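Short chain dehydrogenase (Salmonella typhi, PDB 3G1T) probably catalyses an NAD(P)-dependent oxidation or reduction on a Rossmann-type fold. Local coordinates at residues I26-E29 against A30-Y34; M224-Y227 against L228-M231. All blocks are in the same frame, centred on the assembly; numbering follows the deposited sequence. Where two conformers were deposited one is given.

Contact 1. Residues I26-E29 against A30-Y34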
ATOM      1  N   ILE A  26       2.506  14.158 -17.784  1.00 18.48           N
ATOM      2  CA  ILE A  26       3.897  14.108 -17.375  1.00 18.20           C
ATOM      3  C   ILE A  26       4.616  12.979 -18.137  1.00 18.96           C
ATOM      4  O   ILE A  26       5.799  13.109 -18.518  1.00 18.60           O
ATOM      5  CB  ILE A  26       3.969  13.844 -15.835  1.00 20.12           C
ATOM      6  CG1 ILE A  26       3.495  15.084 -15.083  1.00 18.86           C
ATOM      7  CG2 ILE A  26       5.410  13.549 -15.450  1.00 17.84           C
ATOM      8  CD1 ILE A  26       3.203  14.842 -13.624  1.00 22.89           C
ATOM      9  N   GLY A  27       3.875  11.884 -18.373  1.00 15.65           N
ATOM     10  CA  GLY A  27       4.416  10.705 -19.158  1.00 16.17           C
ATOM     11  C   GLY A  27       4.800  11.064 -20.589  1.00 19.00           C
ATOM     12  O   GLY A  27       5.912  10.800 -21.061  1.00 20.19           O
ATOM     13  N   ARG A  28       3.904  11.719 -21.301  1.00 16.76           N
ATOM     14  CA  ARG A  28       4.253  12.253 -22.624  1.00 16.62           C
ATOM     15  C   ARG A  28       5.439  13.242 -22.610  1.00 18.65           C
ATOM     16  O   ARG A  28       6.354  13.136 -23.483  1.00 18.21           O
ATOM     17  CB  ARG A  28       3.006  12.946 -23.192  1.00 18.80           C
ATOM     18  CG  ARG A  28       3.274  13.768 -24.405  1.00 24.99           C
ATOM     19  CD  ARG A  28       1.960  14.492 -24.844  1.00 23.35           C
ATOM     20  NE  ARG A  28       2.236  15.208 -26.073  1.00 29.08           N
ATOM     21  CZ  ARG A  28       2.774  16.429 -26.101  1.00 27.18           C
ATOM     22  NH1 ARG A  28       3.065  17.052 -24.957  1.00 29.22           N
ATOM     23  NH2 ARG A  28       3.005  17.045 -27.282  1.00 29.58           N
ATOM     24  N   GLU A  29       5.438  14.187 -21.636  1.00 19.46           N
ATOM     25  CA  GLU A  29       6.559  15.131 -21.438  1.00 20.47           C
ATOM     26  C   GLU A  29       7.877  14.430 -21.218  1.00 18.97           C
ATOM     27  O   GLU A  29       8.888  14.777 -21.810  1.00 19.65           O
ATOM     28  CB  GLU A  29       6.328  16.091 -20.261  1.00 22.29           C
ATOM     29  CG  GLU A  29       7.172  17.365 -20.336  1.00 19.51           C
ATOM     30  CD  GLU A  29       6.783  18.269 -21.536  1.00 26.23           C
ATOM     31  OE1 GLU A  29       5.617  18.221 -21.967  1.00 23.61           O
ATOM     32  OE2 GLU A  29       7.617  19.028 -22.016  1.00 21.44           O
ATOM     33  N   ALA A  30       7.891  13.416 -20.354  1.00 18.23           N
ATOM     34  CA  ALA A  30       9.152  12.727 -20.089  1.00 17.09           C
ATOM     35  C   ALA A  30       9.616  11.958 -21.347  1.00 15.50           C
ATOM     36  O   ALA A  30      10.803  11.962 -21.678  1.00 15.77           O
ATOM     37  CB  ALA A  30       8.994  11.828 -18.872  1.00 16.91           C
ATOM     38  N   ALA A  31       8.691  11.342 -22.067  1.00 18.35           N
ATOM     39  CA  ALA A  31       9.078  10.643 -23.331  1.00 17.54           C
ATOM     40  C   ALA A  31       9.749  11.622 -24.355  1.00 16.72           C
ATOM     41  O   ALA A  31      10.844  11.387 -24.905  1.00 15.77           O
ATOM     42  CB  ALA A  31       7.913   9.914 -23.919  1.00 19.00           C
ATOM     43  N   LEU A  32       9.086  12.750 -24.623  1.00 16.46           N
ATOM     44  CA  LEU A  32       9.682  13.819 -25.433  1.00 18.04           C
ATOM     45  C   LEU A  32      11.026  14.311 -24.957  1.00 17.33           C
ATOM     46  O   LEU A  32      11.956  14.435 -25.777  1.00 16.88           O
ATOM     47  CB  LEU A  32       8.751  15.035 -25.429  1.00 20.03           C
ATOM     48  CG  LEU A  32       7.502  14.814 -26.290  1.00 24.47           C
ATOM     49  CD1 LEU A  32       6.637  16.078 -26.011  1.00 20.93           C
ATOM     50  CD2 LEU A  32       7.783  14.701 -27.787  1.00 23.39           C
ATOM     51  N   THR A  33      11.118  14.641 -23.652  1.00 16.87           N
ATOM     52  CA  THR A  33      12.322  15.185 -23.033  1.00 16.74           C
ATOM     53  C   THR A  33      13.446  14.131 -23.055  1.00 17.48           C
ATOM     54  O   THR A  33      14.590  14.423 -23.426  1.00 18.80           O
ATOM     55  CB  THR A  33      12.098  15.583 -21.540  1.00 19.77           C
ATOM     56  OG1 THR A  33      10.982  16.452 -21.390  1.00 22.04           O
ATOM     57  CG2 THR A  33      13.284  16.337 -21.021  1.00 21.40           C
ATOM     58  N   TYR A  34      13.127  12.918 -22.664  1.00 15.49           N
ATOM     59  CA  TYR A  34      14.186  11.838 -22.766  1.00 14.79           C
ATOM     60  C   TYR A  34      14.726  11.641 -24.189  1.00 16.44           C
ATOM     61  O   TYR A  34      15.946  11.560 -24.367  1.00 18.63           O
ATOM     62  CB  TYR A  34      13.697  10.522 -22.163  1.00 15.31           C
ATOM     63  CG  TYR A  34      13.416  10.528 -20.694  1.00 15.74           C
ATOM     64  CD1 TYR A  34      13.999  11.474 -19.841  1.00 15.47           C
ATOM     65  CD2 TYR A  34      12.591   9.542 -20.154  1.00 15.59           C
ATOM     66  CE1 TYR A  34      13.731  11.460 -18.449  1.00 17.14           C
ATOM     67  CE2 TYR A  34      12.315   9.480 -18.783  1.00 17.01           C
ATOM     68  CZ  TYR A  34      12.890  10.402 -17.938  1.00 16.37           C
ATOM     69  OH  TYR A  34      12.652  10.265 -16.580  1.00 17.07           O
TER
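Glu29 and Thr33, one helical turn apart, meet through the carbonyl oxygen of Glu29, which accepts two bonds. Thr33 N reaches Glu29 O at 2.9 Å in the usual i to i+4 manner, and the hydroxyl Thr33 OG1 donates to the same Glu29 O at 2.7 Å, arriving from above the carbonyl plane, 42° out of it. With OG1 anti to its own carbonyl carbon (chi1 -53°), the hydroxyl is folded back over the preceding turn, and its polarity is satisfied inside the helix. The Glu29 chain bends at chi2, and its carboxylate takes no part in this pairing; only CG approaches the hydroxyl, Glu29 CG to Thr33 OG1 being 4.1 Å.

On another side of the helix, Leu32 sets one methyl over a face of the Arg28 guanidinium, offset toward its rim, with Leu32 CD1 3.8 Å from Arg28 NH1. Arg28, extended from CG to NE, stands out nearly square to the helix axis, and the Leu32 methyl reaches back toward the N-terminal end to meet it. Ala30 CB lies 3.5 Å from Ile26 O and over one face of the Tyr34 ring, 4.0 Å above its plane and off-centre.

Helix 25-36 is the crossover of the beta-alpha-beta unit between strands 16-19 and 40-45. Ala31 rests on Val41 and Leu43, Arg28 and Leu32 pack against helix 48-62, and Thr33 faces helix 224-231.

Contact 2. Residues M224-Y227 against L228-M231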
ATOM      1  N   MET A 224      10.796  18.878 -15.371  1.00 20.14           N
ATOM      2  CA  MET A 224      11.660  17.828 -16.010  1.00 18.77           C
ATOM      3  C   MET A 224      13.076  17.636 -15.445  1.00 19.83           C
ATOM      4  O   MET A 224      13.572  16.506 -15.554  1.00 20.17           O
ATOM      5  CB  MET A 224      11.725  18.027 -17.532  1.00 17.62           C
ATOM      6  CG  MET A 224      10.430  17.485 -18.258  1.00 21.54           C
ATOM      7  SD  MET A 224       9.988  15.709 -18.208  1.00 10.32           S
ATOM      8  CE  MET A 224       8.691  15.676 -16.958  1.00 24.45           C
ATOM      9  N   PRO A 225      13.710  18.668 -14.843  1.00 19.87           N
ATOM     10  CA  PRO A 225      15.130  18.466 -14.427  1.00 20.24           C
ATOM     11  C   PRO A 225      15.293  17.227 -13.529  1.00 19.04           C
ATOM     12  O   PRO A 225      16.238  16.442 -13.725  1.00 17.01           O
ATOM     13  CB  PRO A 225      15.487  19.763 -13.683  1.00 21.11           C
ATOM     14  CG  PRO A 225      14.658  20.822 -14.430  1.00 20.54           C
ATOM     15  CD  PRO A 225      13.326  20.111 -14.820  1.00 19.84           C
ATOM     16  N   LEU A 226      14.368  17.024 -12.594  1.00 19.13           N
ATOM     17  CA  LEU A 226      14.470  15.875 -11.754  1.00 19.46           C
ATOM     18  C   LEU A 226      14.316  14.566 -12.519  1.00 20.08           C
ATOM     19  O   LEU A 226      15.065  13.622 -12.220  1.00 19.80           O
ATOM     20  CB  LEU A 226      13.439  15.989 -10.586  1.00 21.36           C
ATOM     21  CG  LEU A 226      13.419  14.801  -9.641  1.00 19.29           C
ATOM     22  CD1 LEU A 226      14.733  14.824  -8.828  1.00 22.76           C
ATOM     23  CD2 LEU A 226      12.242  14.920  -8.628  1.00 22.27           C
ATOM     24  N   TYR A 227      13.352  14.488 -13.461  1.00 17.11           N
ATOM     25  CA  TYR A 227      13.158  13.348 -14.328  1.00 15.59           C
ATOM     26  C   TYR A 227      14.348  12.970 -15.158  1.00 16.76           C
ATOM     27  O   TYR A 227      14.626  11.779 -15.293  1.00 18.32           O
ATOM     28  CB  TYR A 227      11.925  13.595 -15.243  1.00 16.35           C
ATOM     29  CG  TYR A 227      10.608  13.466 -14.461  1.00 16.86           C
ATOM     30  CD1 TYR A 227       9.839  12.326 -14.586  1.00 17.43           C
ATOM     31  CD2 TYR A 227      10.152  14.508 -13.589  1.00 17.20           C
ATOM     32  CE1 TYR A 227       8.645  12.145 -13.884  1.00 16.71           C
ATOM     33  CE2 TYR A 227       8.897  14.349 -12.908  1.00 18.06           C
ATOM     34  CZ  TYR A 227       8.189  13.181 -13.074  1.00 18.78           C
ATOM     35  OH  TYR A 227       7.011  12.960 -12.442  1.00 18.42           O
ATOM     36  N   LEU A 228      15.041  13.984 -15.688  1.00 17.16           N
ATOM     37  CA  LEU A 228      16.309  13.810 -16.395  1.00 14.73           C
ATOM     38  C   LEU A 228      17.410  13.345 -15.417  1.00 17.49           C
ATOM     39  O   LEU A 228      18.131  12.357 -15.746  1.00 18.09           O
ATOM     40  CB  LEU A 228      16.802  15.179 -16.982  1.00 18.39           C
ATOM     41  CG  LEU A 228      16.086  15.412 -18.294  1.00 31.04           C
ATOM     42  CD1 LEU A 228      16.175  16.954 -18.640  1.00 22.87           C
ATOM     43  CD2 LEU A 228      16.646  14.417 -19.435  1.00 20.78           C
ATOM     44  N   TRP A 229      17.526  14.008 -14.253  1.00 15.84           N
ATOM     45  CA  TRP A 229      18.612  13.668 -13.287  1.00 18.13           C
ATOM     46  C   TRP A 229      18.545  12.192 -12.865  1.00 17.92           C
ATOM     47  O   TRP A 229      19.567  11.480 -12.876  1.00 15.67           O
ATOM     48  CB  TRP A 229      18.463  14.576 -12.088  1.00 16.63           C
ATOM     49  CG  TRP A 229      19.541  14.325 -11.072  1.00 16.29           C
ATOM     50  CD1 TRP A 229      20.872  14.708 -11.153  1.00 18.60           C
ATOM     51  CD2 TRP A 229      19.376  13.672  -9.830  1.00 17.56           C
ATOM     52  NE1 TRP A 229      21.545  14.312  -9.998  1.00 18.25           N
ATOM     53  CE2 TRP A 229      20.658  13.647  -9.188  1.00 16.84           C
ATOM     54  CE3 TRP A 229      18.272  13.097  -9.188  1.00 16.69           C
ATOM     55  CZ2 TRP A 229      20.844  13.104  -7.906  1.00 17.82           C
ATOM     56  CZ3 TRP A 229      18.455  12.520  -7.935  1.00 20.10           C
ATOM     57  CH2 TRP A 229      19.750  12.521  -7.313  1.00 17.77           C
ATOM     58  N   LEU A 230      17.345  11.686 -12.567  1.00 18.53           N
ATOM     59  CA  LEU A 230      17.253  10.252 -12.167  0.50 17.85           C
ATOM     60  C   LEU A 230      17.570   9.242 -13.243  1.00 16.87           C
ATOM     61  O   LEU A 230      17.884   8.107 -12.911  1.00 14.93           O
ATOM     62  CB  LEU A 230      15.894   9.904 -11.527  0.50 18.70           C
ATOM     63  CG  LEU A 230      15.732  10.394 -10.083  0.50 11.77           C
ATOM     64  CD1 LEU A 230      14.300  10.131  -9.636  0.50 19.60           C
ATOM     65  CD2 LEU A 230      16.684   9.709  -9.055  0.50 18.19           C
ATOM     66  N   MET A 231      17.487   9.614 -14.553  1.00 15.15           N
ATOM     67  CA  MET A 231      17.809   8.611 -15.594  1.00 15.08           C
ATOM     68  C   MET A 231      19.302   8.652 -16.009  1.00 14.55           C
ATOM     69  O   MET A 231      19.817   7.678 -16.547  1.00 18.28           O
ATOM     70  CB  MET A 231      16.925   8.841 -16.839  1.00 17.09           C
ATOM     71  CG  MET A 231      15.449   8.305 -16.669  1.00 18.64           C
ATOM     72  SD  MET A 231      15.301   6.527 -16.208  1.00 12.41           S
ATOM     73  CE  MET A 231      13.592   6.429 -15.699  1.00 21.75           C
TER
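Leu226 and Trp229 bring their side chains together three residues apart on helix 224-231, the methyl Leu226 CD1 lying 4.0 Å from Trp229 CE3. The approach to the indole is oblique. Both side chains leave the backbone with CG anti to N, and in Leu226 the torsions (chi1 178°, chi2 70°) turn CD1 toward the Trp229 ring.

Followed outward, Trp229 starts among carbonyl oxygens and goes on to meet carbon. Its CB sits against the carbonyls of the preceding turn, 3.3 Å from Pro225 O and 3.5 Å from Leu226 O. Beyond CG and the fusion atom CD2, CE3 is the indole atom that the Leu226 methyl packs against. The rest of the ring system leads away from this turn; the indole makes edge-to-face contacts with Tyr5 and Phe243, and the Trp229 side chain also touches Asp234 and Lys238.

Leu228 places CB 3.5 Å from Pro225 O, while its CG lies near the carbonyl of Met224. The carbonyls of Met224, Pro225 and Leu226 accept the amides of Leu228, Trp229 and Leu230. The first of these bonds, Leu228 N to Met224 O, is 2.9 Å and runs almost in line with the carbonyl, at a C=O...N angle of 173°. Within the first turn, Met224 CE lies over one face of the Tyr227 ring, 3.8 Å above its plane and offset toward the rim.

Chemically, the contact divides into two layers: backbone bonds pair the amides of Leu228, Trp229 and Leu230 with carbonyls four residues back, while the side chains meet through dispersion and hydrophobic packing alone, with no charge or side-chain hydrogen bond joining the two turns.

How the contacts relate
Contacts 1 and 2 lie on neighbouring helices, 25-36 and 224-231, with centres 11 Å apart, and touch directly. The clearest tie is polar: Tyr34 OH of contact 1 lies 2.8 Å from Tyr227 O of contact 2, a probable hydrogen bond to a carbonyl in the middle of the second helix. Packing of hydroxyl oxygens on carbon adds to it: Thr33 OG1 lies 3.3 Å from Met224 CG, Tyr34 OH 3.4 Å from Met231 CG, and Ile26 CG2 3.5 Å from Tyr227 OH. A helix early in the Rossmann fold is thereby joined to one that precedes the last strand, 242-244. A magnesium ion lies about 11 Å from the Met231 side chain, too far for coordination.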